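Local atomic coordinates of putative thioesterase (Novosphingobium aromaticivorans, PDB entry 3CJY), a protein that probably hydrolyses acyl-CoA thioesters with a double-hotdog fold and binds a calcium ion. Residues Ile190-Ala195 / Met224-Ser229; Phe184-Pro189 / Gly202-Asn207; Tyr17-Gly22 / Ser71-Thr76. All coordinates share one frame; numbering follows the deposited sequence.

In the fold
Along the chain, contact 3 comes first: it pairs strand 16-20 with strand 72-79 and closes a long loop that holds helix 37-52, within the N-terminal hotdog half. Contacts 1 and 2 follow in the C-terminal half. They cross, because 184-189 and 190-195 come in turn before 202-207 and 224-229. Contact 2 joins the turn between helices 178-185 and 188-196 to strand 203-211, and contact 1 lays helix 188-196 on strand 220-230. The two touch, the selenium of Met-224 lying on the backbone around Phe-187 and Leu-188. Contact 3 stands apart, its centre about 30 Å from that of contact 1.

Contact 1: residues Ile190-Ala195 / Met224-Ser229; sequences IALGRA and MIIPSS
Helix residues Ala-191, Leu-192 and Ala-195 lie on strand residues Met-224 and Ile-226, the two axes approaching to 8.0 Å with their directions 55° apart. Nearest CA atoms pair Ala-191 with Met-224 and Leu-192 with Ile-226. No hydrogen bond links the segments, so the join is one of apolar packing.

Ile-226 sits in the middle of it. Its CG1 lies 3.7 Å from the CA of Leu-192 and is equally near the carbonyl of Ala-191, which is itself taken up by the helix bond from Ala-195 N. From there CD1 reaches on to the backbone N of Leu-192. The other branch, CG2, is anti to the backbone N of Ile-226 and meets CD1 of Leu-192 at 4.0 Å; these two side chains cross at about a right angle. Ala-195, one helical turn on from Ala-191, sets its methyl 4.0 Å from the CB of Ile-226, so that the isoleucine faces two successive turns.

Met-224, present as selenomethionine, bends at its third torsion (chi3 -75°) and curls beside Ala-191. The alanine methyl is met by CB and SE of Met-224, each at 3.9 Å, with CE a little farther off. Small residues on this helix face allow the backbone to come close to the strand.

Leu-188 of the same helix also packs on Met-224 and Ile-226, while Trp-118 of the second subunit covers Ile-226. Ser-228 and Ser-229 continue into an antiparallel ladder with a strand of that subunit. A helix packed against a curved antiparallel sheet is the hallmark of the hotdog fold, here in its C-terminal copy, where the helix is broken into 178-185 and 188-196.

Contact 2: residues Phe184-Pro189 / Gly202-Asn207; sequences FADFLP and GNSLDN
Asp-186 lies across the amide of Asn-207, the two side chains crossing at about a right angle and their flat groups steeply inclined to each other. Asn-207 ND2 donates to Asp-186 OD1 at 3.1 Å, with 161° at the hydrogen. The carboxylate oxygen is approached from well above its plane, 65° out, although it stays close to the amide plane of the donor. A second bond, from ND2 of Asn-207 to O of Asp-206 at 2.8 Å, fixes the rotation of the amide. OD1 of Asn-207 then lies 3.6 Å from CB of Asp-186.

With its CG anti to the backbone N (chi1 -163°), Asp-186 reaches from the turn between the two helices towards strand 203-211. A water donates to OD2 of Asp-186 at 2.6 Å and to Ser-204 OG at 2.7 Å, bridging the two residues. Gln-253 completes the network, its NE2 bonded to OD1 of Asp-186 and its OE1 to Ser-204 OG. Beside these polar groups, CG of Pro-189 packs 3.8 Å from OG of Ser-204.

A leucine in place of Asn-207 would probably leave Asp-186 OD1 without that N-H, with the one from Gln-253 remaining, and take away the bond from ND2 to Asp-206 O. Asp-186, Ser-204 and Gln-253 gathered round one water resemble the Asp, Thr/Ser and Gln trio of TesB-like thioesterases, so this may be the hydrolytic site, with Asn-207 as a second-shell residue that holds the aspartate.

Contact 3: residues Tyr17-Gly22 / Ser71-Thr76; sequences YAITVG and SVLDLT
Tyr-17 and Leu-75 exchange backbone hydrogen bonds both ways, Tyr-17 N to Leu-75 O at 2.9 Å and Leu-75 N to Tyr-17 O at 2.8 Å. Ile-19 and Leu-73 form the next such antiparallel pair, and Val-21 N closes the series on Ser-71 O at 2.8 Å, a nearly straight bond of 172° just past the end of strand 16-20. Between these lie the non-hydrogen-bonded pairs Ala-18 with Asp-74 and Thr-20 with Val-72. Here CA-H...O contacts supplement the ladder, the shortest from Ala-18 CA to Leu-73 O at 3.2 Å.

A water adds a further link, donating to Tyr-17 O and to OD1 of Asp-74. OD1 of Asp-74 also lies 3.5 Å from CB of Ala-18, which touches Val-72 CG1 too. Farther along this face, CG2 of Val-72 meets OG1 of Thr-20 at 3.6 Å.

The other face carries Tyr-17, Ile-19, Leu-73 and Leu-75. With CG1 of Ile-19 anti to the backbone N (chi1 -176°), its CG2 falls between that N and the carbonyl carbon and so turns to CB of Leu-73, 4.0 Å away. Leu-43 and Val-47 of helix 37-52 pack over this side, and the ring of Tyr-17 leads away from Leu-75.

One face is therefore apolar and packed against the helix, the other mixed, carrying Asp-74 and Thr-20 with Ala-18 and Val-72. The Tyr-17 hydroxyl bonds to Glu-50 and to the side chain of Thr-51, a calcium-binding residue, so the strand pair is joined to the end of helix 37-52 beside the metal site.

Contact 1: residues Ile190-Ala195 / Met224-Ser229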
ATOM      1  N   ILE A 190      15.113  -7.887  -0.581  1.00 14.82           N
ATOM      2  CA  ILE A 190      16.448  -7.887  -1.184  1.00 15.02           C
ATOM      3  C   ILE A 190      16.925  -6.440  -1.299  1.00 14.92           C
ATOM      4  O   ILE A 190      18.061  -6.125  -0.975  1.00 15.19           O
ATOM      5  CB  ILE A 190      16.444  -8.598  -2.568  1.00 16.44           C
ATOM      6  CG1 ILE A 190      16.176 -10.106  -2.369  1.00 18.71           C
ATOM      7  CG2 ILE A 190      17.747  -8.359  -3.288  1.00 18.21           C
ATOM      8  CD1 ILE A 190      15.954 -10.838  -3.647  1.00 21.86           C
ATOM      9  N   ALA A 191      16.008  -5.549  -1.634  1.00 12.76           N
ATOM     10  CA  ALA A 191      16.347  -4.133  -1.744  1.00 12.66           C
ATOM     11  C   ALA A 191      16.720  -3.596  -0.351  1.00 12.18           C
ATOM     12  O   ALA A 191      17.635  -2.769  -0.209  1.00 14.86           O
ATOM     13  CB  ALA A 191      15.170  -3.329  -2.289  1.00 12.72           C
ATOM     14  N   LEU A 192      16.072  -4.121   0.676  1.00 14.60           N
ATOM     15  CA  LEU A 192      16.375  -3.667   2.058  1.00 14.01           C
ATOM     16  C   LEU A 192      17.790  -4.092   2.434  1.00 15.24           C
ATOM     17  O   LEU A 192      18.569  -3.316   2.990  1.00 15.05           O
ATOM     18  CB  LEU A 192      15.343  -4.192   3.033  1.00 14.10           C
ATOM     19  CG  LEU A 192      15.610  -3.844   4.485  1.00 14.52           C
ATOM     20  CD1 LEU A 192      15.728  -2.310   4.687  1.00 15.77           C
ATOM     21  CD2 LEU A 192      14.563  -4.517   5.405  1.00 18.98           C
ATOM     22  N   GLY A 193      18.136  -5.336   2.107  1.00 15.39           N
ATOM     23  CA  GLY A 193      19.461  -5.878   2.424  1.00 15.84           C
ATOM     24  C   GLY A 193      20.529  -5.060   1.745  1.00 16.44           C
ATOM     25  O   GLY A 193      21.575  -4.794   2.295  1.00 17.98           O
ATOM     26  N   ARG A 194      20.236  -4.597   0.543  1.00 16.23           N
ATOM     27  CA  ARG A 194      21.205  -3.756  -0.157  1.00 16.84           C
ATOM     28  C   ARG A 194      21.347  -2.346   0.447  1.00 17.34           C
ATOM     29  O   ARG A 194      22.426  -1.780   0.490  1.00 17.18           O
ATOM     30  CB  ARG A 194      20.874  -3.602  -1.629  1.00 17.66           C
ATOM     31  CG  ARG A 194      20.949  -4.938  -2.344  1.00 20.90           C
ATOM     32  CD  ARG A 194      21.216  -4.760  -3.805  1.00 25.45           C
ATOM     33  NE  ARG A 194      21.405  -6.067  -4.437  1.00 29.32           N
ATOM     34  CZ  ARG A 194      21.590  -6.242  -5.739  1.00 28.04           C
ATOM     35  NH1 ARG A 194      21.633  -5.191  -6.546  1.00 24.94           N
ATOM     36  NH2 ARG A 194      21.750  -7.467  -6.216  1.00 27.89           N
ATOM     37  N   ALA A 195      20.222  -1.785   0.867  1.00 17.00           N
ATOM     38  CA  ALA A 195      20.173  -0.422   1.369  1.00 17.63           C
ATOM     39  C   ALA A 195      20.852  -0.379   2.721  1.00 18.84           C
ATOM     40  O   ALA A 195      21.533   0.588   3.037  1.00 18.57           O
ATOM     41  CB  ALA A 195      18.739   0.063   1.487  1.00 17.90           C
HETATM   42  N   MSE A 224      12.878  -0.775  -7.390  1.00 12.85           N
HETATM   43  CA  MSE A 224      12.677  -0.641  -5.952  1.00 12.41           C
HETATM   44  C   MSE A 224      13.402   0.466  -5.268  1.00 12.30           C
HETATM   45  O   MSE A 224      14.513   0.876  -5.646  1.00 11.27           O
HETATM   46  CB  MSE A 224      13.120  -1.967  -5.262  1.00 11.84           C
HETATM   47  CG  MSE A 224      12.388  -3.195  -5.749  1.00 12.87           C
HETATM   48 SE   MSE A 224      12.853  -4.878  -5.007  0.75 10.64          SE
HETATM   49  CE  MSE A 224      14.518  -5.078  -5.941  1.00 14.05           C
ATOM     50  N   ILE A 225      12.756   0.974  -4.224  1.00 12.38           N
ATOM     51  CA  ILE A 225      13.391   1.942  -3.348  1.00 12.81           C
ATOM     52  C   ILE A 225      13.054   1.620  -1.896  1.00 12.44           C
ATOM     53  O   ILE A 225      11.917   1.231  -1.566  1.00 12.02           O
ATOM     54  CB  ILE A 225      12.987   3.437  -3.710  1.00 12.74           C
ATOM     55  CG1 ILE A 225      13.793   4.435  -2.896  1.00 14.62           C
ATOM     56  CG2 ILE A 225      11.474   3.627  -3.484  1.00 12.01           C
ATOM     57  CD1 ILE A 225      13.738   5.878  -3.412  1.00 14.10           C
ATOM     58  N   ILE A 226      14.040   1.796  -1.027  1.00 11.86           N
ATOM     59  CA  ILE A 226      13.830   1.769   0.441  1.00 12.87           C
ATOM     60  C   ILE A 226      14.112   3.212   0.867  1.00 12.35           C
ATOM     61  O   ILE A 226      15.251   3.655   0.925  1.00 12.91           O
ATOM     62  CB  ILE A 226      14.837   0.833   1.186  1.00 13.83           C
ATOM     63  CG1 ILE A 226      14.780  -0.587   0.643  1.00 14.77           C
ATOM     64  CG2 ILE A 226      14.519   0.867   2.647  1.00 13.14           C
ATOM     65  CD1 ILE A 226      13.420  -1.281   0.809  1.00 13.26           C
ATOM     66  N   PRO A 227      13.051   4.006   1.112  1.00 13.10           N
ATOM     67  CA  PRO A 227      13.321   5.414   1.332  1.00 11.40           C
ATOM     68  C   PRO A 227      13.703   5.814   2.759  1.00 10.81           C
ATOM     69  O   PRO A 227      14.362   6.832   2.971  1.00 11.50           O
ATOM     70  CB  PRO A 227      11.973   6.072   0.947  1.00 12.43           C
ATOM     71  CG  PRO A 227      10.980   5.079   1.350  1.00 13.18           C
ATOM     72  CD  PRO A 227      11.612   3.740   0.958  1.00 13.12           C
ATOM     73  N   SER A 228      13.291   5.019   3.711  1.00 11.12           N
ATOM     74  CA  SER A 228      13.469   5.339   5.100  1.00 10.72           C
ATOM     75  C   SER A 228      13.208   4.148   6.058  1.00 10.88           C
ATOM     76  O   SER A 228      12.596   3.126   5.722  1.00 10.50           O
ATOM     77  CB  SER A 228      12.520   6.477   5.460  1.00 11.98           C
ATOM     78  OG  SER A 228      11.196   5.980   5.303  1.00 14.53           O
ATOM     79  N   SER A 229      13.744   4.324   7.255  0.50 10.92           N
ATOM     80  CA  SER A 229      13.603   3.364   8.353  0.50 11.76           C
ATOM     81  C   SER A 229      13.750   4.099   9.676  0.50 11.64           C
ATOM     82  O   SER A 229      14.387   5.151   9.764  0.50 11.37           O
ATOM     83  CB  SER A 229      14.623   2.231   8.229  0.50 12.11           C
ATOM     84  OG  SER A 229      15.942   2.684   8.505  0.50 12.43           O
TER

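Contact 2: residues Phe184-Pro189 / Gly202-Asn207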
ATOM      1  N   PHE A 184       6.993 -10.852  -7.880  1.00 13.31           N
ATOM      2  CA  PHE A 184       8.108  -9.956  -8.137  1.00 13.65           C
ATOM      3  C   PHE A 184       8.114  -8.712  -7.244  1.00 13.87           C
ATOM      4  O   PHE A 184       9.173  -8.141  -6.923  1.00 14.64           O
ATOM      5  CB  PHE A 184       8.151  -9.548  -9.616  1.00 13.61           C
ATOM      6  CG  PHE A 184       8.536 -10.670 -10.557  1.00 13.07           C
ATOM      7  CD1 PHE A 184       9.239 -11.785 -10.100  1.00 13.59           C
ATOM      8  CD2 PHE A 184       8.344 -10.530 -11.925  1.00 15.36           C
ATOM      9  CE1 PHE A 184       9.716 -12.756 -11.018  1.00 15.98           C
ATOM     10  CE2 PHE A 184       8.774 -11.523 -12.830  1.00 14.65           C
ATOM     11  CZ  PHE A 184       9.436 -12.642 -12.346  1.00 16.33           C
ATOM     12  N   ALA A 185       6.911  -8.270  -6.854  1.00 12.81           N
ATOM     13  CA  ALA A 185       6.741  -7.143  -5.941  1.00 13.46           C
ATOM     14  C   ALA A 185       7.393  -7.446  -4.581  1.00 15.34           C
ATOM     15  O   ALA A 185       7.868  -6.562  -3.899  1.00 17.23           O
ATOM     16  CB  ALA A 185       5.212  -6.792  -5.716  1.00 13.56           C
ATOM     17  N   ASP A 186       7.399  -8.727  -4.198  1.00 14.76           N
ATOM     18  CA  ASP A 186       7.976  -9.134  -2.904  1.00 14.03           C
ATOM     19  C   ASP A 186       9.484  -9.409  -2.939  1.00 14.06           C
ATOM     20  O   ASP A 186      10.025 -10.130  -2.089  1.00 13.66           O
ATOM     21  CB  ASP A 186       7.206 -10.288  -2.312  1.00 13.09           C
ATOM     22  CG  ASP A 186       7.481 -10.484  -0.803  1.00 16.00           C
ATOM     23  OD1 ASP A 186       7.563  -9.491  -0.068  1.00 15.69           O
ATOM     24  OD2 ASP A 186       7.620 -11.648  -0.365  1.00 16.46           O
ATOM     25  N   PHE A 187      10.166  -8.773  -3.881  1.00 13.31           N
ATOM     26  CA  PHE A 187      11.616  -8.745  -3.896  1.00 13.63           C
ATOM     27  C   PHE A 187      12.177  -7.546  -3.070  1.00 14.07           C
ATOM     28  O   PHE A 187      13.376  -7.363  -2.929  1.00 14.61           O
ATOM     29  CB  PHE A 187      12.146  -8.710  -5.326  1.00 14.40           C
ATOM     30  CG  PHE A 187      12.318 -10.067  -5.950  1.00 13.89           C
ATOM     31  CD1 PHE A 187      11.232 -10.916  -6.116  1.00 15.52           C
ATOM     32  CD2 PHE A 187      13.577 -10.469  -6.408  1.00 15.02           C
ATOM     33  CE1 PHE A 187      11.370 -12.155  -6.671  1.00 15.02           C
ATOM     34  CE2 PHE A 187      13.731 -11.718  -7.002  1.00 15.78           C
ATOM     35  CZ  PHE A 187      12.615 -12.552  -7.141  1.00 14.47           C
ATOM     36  N   LEU A 188      11.287  -6.793  -2.435  1.00 13.53           N
ATOM     37  CA  LEU A 188      11.732  -5.636  -1.640  1.00 12.59           C
ATOM     38  C   LEU A 188      12.651  -6.026  -0.489  1.00 14.12           C
ATOM     39  O   LEU A 188      13.484  -5.234  -0.119  1.00 13.95           O
ATOM     40  CB  LEU A 188      10.573  -4.751  -1.156  1.00 13.02           C
ATOM     41  CG  LEU A 188      10.115  -3.723  -2.168  1.00 11.33           C
ATOM     42  CD1 LEU A 188       8.768  -3.135  -1.816  1.00 14.86           C
ATOM     43  CD2 LEU A 188      11.187  -2.622  -2.325  1.00 12.75           C
ATOM     44  N   PRO A 189      12.447  -7.209   0.141  1.00 13.50           N
ATOM     45  CA  PRO A 189      13.449  -7.537   1.192  1.00 14.43           C
ATOM     46  C   PRO A 189      14.910  -7.554   0.685  1.00 14.39           C
ATOM     47  O   PRO A 189      15.839  -7.194   1.395  1.00 14.85           O
ATOM     48  CB  PRO A 189      12.942  -8.880   1.731  1.00 13.87           C
ATOM     49  CG  PRO A 189      11.461  -8.846   1.458  1.00 14.92           C
ATOM     50  CD  PRO A 189      11.303  -8.154   0.155  1.00 14.13           C
ATOM     51  N   GLY A 202      15.398  -7.797   6.635  1.00 28.94           N
ATOM     52  CA  GLY A 202      14.163  -7.876   7.435  1.00 28.05           C
ATOM     53  C   GLY A 202      13.076  -8.752   6.864  1.00 27.48           C
ATOM     54  O   GLY A 202      13.169  -9.293   5.759  1.00 28.91           O
ATOM     55  N   ASN A 203      12.052  -8.918   7.677  1.00 25.82           N
ATOM     56  CA  ASN A 203      10.888  -9.693   7.312  1.00 25.54           C
ATOM     57  C   ASN A 203       9.715  -8.775   7.046  1.00 23.10           C
ATOM     58  O   ASN A 203       9.478  -7.800   7.770  1.00 23.10           O
ATOM     59  CB  ASN A 203      10.520 -10.635   8.419  1.00 25.87           C
ATOM     60  CG  ASN A 203      11.572 -11.690   8.643  1.00 29.96           C
ATOM     61  OD1 ASN A 203      12.097 -12.287   7.691  1.00 35.74           O
ATOM     62  ND2 ASN A 203      11.908 -11.906   9.888  1.00 34.97           N
ATOM     63  N   SER A 204       8.961  -9.115   6.027  1.00 20.53           N
ATOM     64  CA  SER A 204       7.779  -8.317   5.669  1.00 18.53           C
ATOM     65  C   SER A 204       6.680  -8.397   6.703  1.00 18.34           C
ATOM     66  O   SER A 204       6.335  -9.475   7.219  1.00 18.10           O
ATOM     67  CB  SER A 204       7.187  -8.820   4.350  1.00 19.57           C
ATOM     68  OG  SER A 204       8.211  -9.043   3.405  1.00 17.45           O
ATOM     69  N   LEU A 205       6.057  -7.257   6.952  1.00 16.37           N
ATOM     70  CA  LEU A 205       4.891  -7.180   7.814  1.00 16.39           C
ATOM     71  C   LEU A 205       3.601  -7.348   7.001  1.00 16.29           C
ATOM     72  O   LEU A 205       2.555  -7.749   7.476  1.00 15.67           O
ATOM     73  CB  LEU A 205       4.811  -5.806   8.511  1.00 16.55           C
ATOM     74  CG  LEU A 205       5.918  -5.499   9.484  1.00 18.83           C
ATOM     75  CD1 LEU A 205       5.550  -4.170  10.128  1.00 20.45           C
ATOM     76  CD2 LEU A 205       5.979  -6.577  10.509  1.00 23.12           C
ATOM     77  N   ASP A 206       3.725  -7.005   5.745  1.00 14.16           N
ATOM     78  CA  ASP A 206       2.605  -6.979   4.803  1.00 15.76           C
ATOM     79  C   ASP A 206       3.125  -6.933   3.368  1.00 16.37           C
ATOM     80  O   ASP A 206       4.327  -6.864   3.121  1.00 16.48           O
ATOM     81  CB  ASP A 206       1.746  -5.755   5.025  1.00 15.83           C
ATOM     82  CG  ASP A 206       2.426  -4.447   4.529  1.00 20.40           C
ATOM     83  OD1 ASP A 206       3.515  -4.145   5.024  1.00 21.82           O
ATOM     84  OD2 ASP A 206       1.850  -3.748   3.641  1.00 25.40           O
ATOM     85  N   ASN A 207       2.171  -7.049   2.445  1.00 15.82           N
ATOM     86  CA  ASN A 207       2.374  -6.888   1.005  1.00 16.14           C
ATOM     87  C   ASN A 207       1.160  -6.095   0.465  1.00 16.88           C
ATOM     88  O   ASN A 207       0.008  -6.349   0.833  1.00 15.99           O
ATOM     89  CB  ASN A 207       2.413  -8.202   0.200  1.00 16.31           C
ATOM     90  CG  ASN A 207       3.819  -8.821   0.022  1.00 17.65           C
ATOM     91  OD1 ASN A 207       4.003  -9.704  -0.847  1.00 17.99           O
ATOM     92  ND2 ASN A 207       4.791  -8.405   0.833  1.00 16.61           N
TER
HETATM   93  O   HOH W   1       8.034 -11.430   2.237  1.00 26.47           O

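Contact 3: residues Tyr17-Gly22 / Ser71-Thr76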
ATOM      1  N   TYR A  17     -10.298 -22.870  -0.769  1.00 20.20           N
ATOM      2  CA  TYR A  17      -9.191 -23.441  -1.547  1.00 18.96           C
ATOM      3  C   TYR A  17      -8.058 -23.934  -0.661  1.00 17.21           C
ATOM      4  O   TYR A  17      -7.909 -23.507   0.459  1.00 16.33           O
ATOM      5  CB  TYR A  17      -8.608 -22.389  -2.476  1.00 19.13           C
ATOM      6  CG  TYR A  17      -9.578 -21.731  -3.417  1.00 19.65           C
ATOM      7  CD1 TYR A  17     -10.479 -20.803  -2.955  1.00 20.22           C
ATOM      8  CD2 TYR A  17      -9.516 -21.966  -4.776  1.00 21.14           C
ATOM      9  CE1 TYR A  17     -11.330 -20.142  -3.811  1.00 22.73           C
ATOM     10  CE2 TYR A  17     -10.393 -21.312  -5.662  1.00 23.67           C
ATOM     11  CZ  TYR A  17     -11.285 -20.400  -5.166  1.00 23.33           C
ATOM     12  OH  TYR A  17     -12.156 -19.755  -5.996  1.00 22.93           O
ATOM     13  N   ALA A  18      -7.241 -24.830  -1.179  1.00 16.94           N
ATOM     14  CA  ALA A  18      -6.067 -25.310  -0.428  1.00 17.06           C
ATOM     15  C   ALA A  18      -4.885 -25.640  -1.354  1.00 17.64           C
ATOM     16  O   ALA A  18      -5.054 -25.980  -2.527  1.00 17.57           O
ATOM     17  CB  ALA A  18      -6.417 -26.495   0.461  1.00 15.22           C
ATOM     18  N   ILE A  19      -3.683 -25.448  -0.829  1.00 17.51           N
ATOM     19  CA  ILE A  19      -2.456 -25.741  -1.575  1.00 16.86           C
ATOM     20  C   ILE A  19      -1.375 -26.170  -0.590  1.00 16.98           C
ATOM     21  O   ILE A  19      -1.266 -25.620   0.493  1.00 17.59           O
ATOM     22  CB  ILE A  19      -1.958 -24.518  -2.391  1.00 16.58           C
ATOM     23  CG1 ILE A  19      -0.731 -24.898  -3.248  1.00 16.76           C
ATOM     24  CG2 ILE A  19      -1.638 -23.364  -1.437  1.00 16.00           C
ATOM     25  CD1 ILE A  19      -0.398 -23.931  -4.403  1.00 17.65           C
ATOM     26  N   THR A  20      -0.616 -27.200  -0.940  1.00 17.92           N
ATOM     27  CA  THR A  20       0.493 -27.664  -0.107  1.00 17.14           C
ATOM     28  C   THR A  20       1.737 -26.912  -0.548  1.00 17.64           C
ATOM     29  O   THR A  20       2.019 -26.787  -1.744  1.00 17.85           O
ATOM     30  CB  THR A  20       0.717 -29.178  -0.235  1.00 18.56           C
ATOM     31  OG1 THR A  20      -0.503 -29.865   0.102  1.00 18.11           O
ATOM     32  CG2 THR A  20       1.867 -29.640   0.694  1.00 17.79           C
ATOM     33  N   VAL A  21       2.430 -26.343   0.415  1.00 16.82           N
ATOM     34  CA  VAL A  21       3.630 -25.537   0.137  1.00 16.32           C
ATOM     35  C   VAL A  21       4.855 -26.463  -0.045  1.00 16.26           C
ATOM     36  O   VAL A  21       5.322 -27.102   0.895  1.00 15.53           O
ATOM     37  CB  VAL A  21       3.892 -24.525   1.264  1.00 16.31           C
ATOM     38  CG1 VAL A  21       5.157 -23.697   1.002  1.00 14.79           C
ATOM     39  CG2 VAL A  21       2.653 -23.593   1.493  1.00 14.90           C
ATOM     40  N   GLY A  22       5.347 -26.479  -1.273  1.00 16.87           N
ATOM     41  CA  GLY A  22       6.531 -27.243  -1.657  1.00 16.67           C
ATOM     42  C   GLY A  22       7.734 -26.323  -1.844  1.00 15.77           C
ATOM     43  O   GLY A  22       7.600 -25.109  -1.738  1.00 15.85           O
ATOM     44  N   SER A  71       3.505 -27.190   4.694  1.00 18.70           N
ATOM     45  CA  SER A  71       2.162 -26.966   5.251  1.00 19.43           C
ATOM     46  C   SER A  71       1.111 -26.972   4.163  1.00 18.76           C
ATOM     47  O   SER A  71       1.369 -26.685   2.996  1.00 16.97           O
ATOM     48  CB  SER A  71       1.994 -25.570   5.877  1.00 19.56           C
ATOM     49  OG  SER A  71       3.110 -25.087   6.598  1.00 23.48           O
ATOM     50  N   VAL A  72      -0.102 -27.268   4.591  1.00 18.00           N
ATOM     51  CA  VAL A  72      -1.268 -27.098   3.746  1.00 18.32           C
ATOM     52  C   VAL A  72      -1.825 -25.729   4.154  1.00 17.75           C
ATOM     53  O   VAL A  72      -2.168 -25.480   5.329  1.00 18.31           O
ATOM     54  CB  VAL A  72      -2.349 -28.192   3.915  1.00 19.12           C
ATOM     55  CG1 VAL A  72      -3.600 -27.793   3.131  1.00 18.46           C
ATOM     56  CG2 VAL A  72      -1.833 -29.570   3.461  1.00 18.54           C
ATOM     57  N   LEU A  73      -1.914 -24.871   3.160  1.00 17.23           N
ATOM     58  CA  LEU A  73      -2.430 -23.517   3.323  1.00 16.53           C
ATOM     59  C   LEU A  73      -3.863 -23.558   2.855  1.00 16.73           C
ATOM     60  O   LEU A  73      -4.141 -23.921   1.728  1.00 16.21           O
ATOM     61  CB  LEU A  73      -1.632 -22.498   2.490  1.00 16.33           C
ATOM     62  CG  LEU A  73      -2.135 -21.038   2.444  1.00 14.77           C
ATOM     63  CD1 LEU A  73      -2.130 -20.496   3.879  1.00 14.54           C
ATOM     64  CD2 LEU A  73      -1.334 -20.152   1.439  1.00 17.09           C
ATOM     65  N   ASP A  74      -4.767 -23.225   3.758  1.00 17.38           N
ATOM     66  CA  ASP A  74      -6.187 -23.106   3.425  1.00 17.22           C
ATOM     67  C   ASP A  74      -6.479 -21.640   3.154  1.00 16.54           C
ATOM     68  O   ASP A  74      -6.070 -20.784   3.924  1.00 16.44           O
ATOM     69  CB  ASP A  74      -7.042 -23.586   4.589  1.00 18.55           C
ATOM     70  CG  ASP A  74      -6.917 -25.084   4.815  1.00 18.63           C
ATOM     71  OD1 ASP A  74      -7.148 -25.823   3.844  1.00 22.62           O
ATOM     72  OD2 ASP A  74      -6.618 -25.521   5.945  1.00 19.61           O
ATOM     73  N   LEU A  75      -7.153 -21.351   2.050  1.00 15.60           N
ATOM     74  CA  LEU A  75      -7.568 -19.991   1.758  1.00 17.08           C
ATOM     75  C   LEU A  75      -9.072 -19.922   1.693  1.00 16.99           C
ATOM     76  O   LEU A  75      -9.711 -20.744   1.046  1.00 16.78           O
ATOM     77  CB  LEU A  75      -6.963 -19.476   0.464  1.00 16.96           C
ATOM     78  CG  LEU A  75      -5.450 -19.493   0.299  1.00 19.66           C
ATOM     79  CD1 LEU A  75      -5.028 -20.710  -0.523  1.00 20.61           C
ATOM     80  CD2 LEU A  75      -5.014 -18.248  -0.426  1.00 20.98           C
ATOM     81  N   THR A  76      -9.627 -18.969   2.441  1.00 16.53           N
ATOM     82  CA  THR A  76     -11.062 -18.748   2.496  1.00 16.88           C
ATOM     83  C   THR A  76     -11.378 -17.337   2.009  1.00 16.09           C
ATOM     84  O   THR A  76     -10.813 -16.359   2.478  1.00 15.76           O
ATOM     85  CB  THR A  76     -11.614 -18.979   3.895  1.00 17.32           C
ATOM     86  OG1 THR A  76     -11.221 -20.279   4.343  1.00 21.73           O
ATOM     87  CG2 THR A  76     -13.144 -18.917   3.898  1.00 18.44           C
TER
HETATM   88  O   HOH W   2      -9.414 -24.909   2.592  1.00 42.22           O